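Long-range contact in beta-agarase (Persicobacter, PDB 6AII), which probably cleaves the beta-1,4 linkages of agarose to yield neoagarobiose, as a family GH16 beta-agarase: residues N133-I138 / I146-N151. Numbering follows the deposited sequence.
Sequences NNVWMI and IDICEN
Met137 and Ile146 lie side by side on the buried face of an antiparallel hairpin, the methionine methyl CE 4.0 Å from Ile146 CD1. A bend at chi3 (-66°) turns that methyl in toward the isoleucine's flank, while Met137 CG meets Ile148 CD1 from across. Val135 CG1 reaches Ile148 CB at 4.1 Å, and Cys149 continues the same layer; Ile219, Val221 and Trp223 of strand 217-225 close over it from the opposing sheet. An alanine in place of Met137 would probably strip Ile146 and Ile148 of the thioether that spans them and open a gap beside Leu282.

Midway the register slips by one residue in a classic beta bulge: Ile148 and Cys149 both face Val135, whose O accepts a bond from Cys149 N (3.0 Å) and a weak one from Ile148 N. Together with Glu145 just before it, the bulged segment 146-151 fits the ExDxxE signature of GH16 enzymes, consistent with Asp147 and Glu150 lining the substrate cleft.

The face bearing Asn134, Trp136, Asp147 and Glu150 is looser: Trp136 and Glu150 are partly exposed, and one water donates to both Asn134 OD1 (2.8 Å) and Glu150 OE2 (2.7 Å), the amide and carboxylate planes standing 70° apart. His174 holds Glu150 OE1. Trp136 touches Asp147 OD1 through its CB, at 3.5 Å; its indole leads away from the partner strand, and NE1 bonds to Asn285.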
# COMPACT_ATOMS: atom_id res chain seq x y z
N ASN A 133 6.83 -2.30 1.64
CA ASN A 133 6.54 -1.04 1.00
C ASN A 133 5.03 -1.07 0.73
O ASN A 133 4.57 -1.85 -0.08
CB ASN A 133 7.31 -0.90 -0.31
CG ASN A 133 8.81 -0.84 -0.18
OD1 ASN A 133 9.35 0.21 -0.60
ND2 ASN A 133 9.48 -1.94 0.26
N ASN A 134 4.25 -0.22 1.43
CA ASN A 134 2.81 -0.38 1.49
C ASN A 134 2.08 0.91 1.03
O ASN A 134 2.49 2.00 1.37
CB ASN A 134 2.35 -0.64 2.91
CG ASN A 134 2.86 -1.94 3.50
OD1 ASN A 134 3.02 -2.96 2.81
ND2 ASN A 134 3.09 -1.87 4.81
N VAL A 135 1.02 0.72 0.30
CA VAL A 135 0.07 1.76 -0.10
C VAL A 135 -1.33 1.19 0.20
O VAL A 135 -1.72 0.17 -0.36
CB VAL A 135 0.18 2.15 -1.58
CG1 VAL A 135 -0.75 3.32 -1.87
CG2 VAL A 135 1.58 2.49 -1.99
N TRP A 136 -2.06 1.83 1.12
CA TRP A 136 -3.30 1.23 1.55
C TRP A 136 -4.22 2.31 2.11
O TRP A 136 -3.81 3.42 2.26
CB TRP A 136 -3.08 0.08 2.53
CG TRP A 136 -2.28 0.41 3.75
CD1 TRP A 136 -0.95 0.74 3.83
CD2 TRP A 136 -2.77 0.43 5.10
NE1 TRP A 136 -0.57 0.92 5.14
CE2 TRP A 136 -1.68 0.74 5.92
CE3 TRP A 136 -4.05 0.21 5.63
CZ2 TRP A 136 -1.80 0.77 7.30
CZ3 TRP A 136 -4.16 0.25 7.00
CH2 TRP A 136 -3.07 0.60 7.80
N MET A 137 -5.45 1.92 2.35
CA MET A 137 -6.44 2.90 2.78
C MET A 137 -7.26 2.28 3.93
O MET A 137 -7.53 1.09 3.92
CB MET A 137 -7.37 3.23 1.60
CG MET A 137 -6.59 3.68 0.36
SD MET A 137 -7.63 4.55 -0.84
CE MET A 137 -8.69 3.22 -1.32
N ILE A 138 -7.69 3.11 4.87
CA ILE A 138 -8.50 2.53 5.99
C ILE A 138 -9.46 3.59 6.53
O ILE A 138 -9.18 4.78 6.48
CB ILE A 138 -7.62 1.98 7.12
CG1 ILE A 138 -8.48 1.18 8.12
CG2 ILE A 138 -6.83 3.02 7.80
CD1 ILE A 138 -7.77 0.03 8.73
N ILE A 146 -8.70 -0.99 2.21
CA ILE A 146 -8.36 -1.46 0.88
C ILE A 146 -6.84 -1.42 0.72
O ILE A 146 -6.24 -0.42 0.99
CB ILE A 146 -9.07 -0.57 -0.17
CG1 ILE A 146 -10.58 -0.74 -0.08
CG2 ILE A 146 -8.53 -0.88 -1.58
CD1 ILE A 146 -11.36 0.34 -0.83
N ASP A 147 -6.25 -2.51 0.26
CA ASP A 147 -4.79 -2.59 0.10
C ASP A 147 -4.46 -2.49 -1.40
O ASP A 147 -4.70 -3.49 -2.16
CB ASP A 147 -4.26 -3.91 0.62
CG ASP A 147 -4.68 -4.09 2.08
OD1 ASP A 147 -4.46 -3.15 2.86
OD2 ASP A 147 -5.36 -5.11 2.34
N ILE A 148 -3.89 -1.30 -1.74
CA ILE A 148 -3.51 -0.98 -3.08
C ILE A 148 -2.25 -1.77 -3.44
O ILE A 148 -2.14 -2.32 -4.52
CB ILE A 148 -3.39 0.52 -3.28
CG1 ILE A 148 -4.76 1.19 -3.03
CG2 ILE A 148 -2.91 0.84 -4.68
CD1 ILE A 148 -4.76 2.67 -3.06
N CYS A 149 -1.31 -1.80 -2.52
CA CYS A 149 -0.02 -2.48 -2.76
C CYS A 149 0.57 -2.88 -1.41
O CYS A 149 0.76 -2.01 -0.57
CB CYS A 149 0.94 -1.53 -3.45
SG CYS A 149 2.69 -2.13 -3.50
N GLU A 150 0.86 -4.16 -1.19
CA GLU A 150 1.77 -4.58 -0.17
C GLU A 150 2.85 -5.38 -0.89
O GLU A 150 2.56 -6.33 -1.62
CB GLU A 150 1.18 -5.45 0.97
CG GLU A 150 -0.00 -4.81 1.62
CD GLU A 150 -0.55 -5.73 2.72
OE1 GLU A 150 -1.59 -6.33 2.43
OE2 GLU A 150 0.13 -5.90 3.80
N ASN A 151 4.07 -4.92 -0.76
CA ASN A 151 5.19 -5.49 -1.47
C ASN A 151 6.39 -5.50 -0.55
O ASN A 151 6.41 -4.67 0.39
CB ASN A 151 5.46 -4.64 -2.72
CG ASN A 151 6.80 -4.91 -3.36
OD1 ASN A 151 7.77 -4.30 -2.93
ND2 ASN A 151 6.86 -5.96 -4.14
O HOH W 1 2.73 -5.40 4.17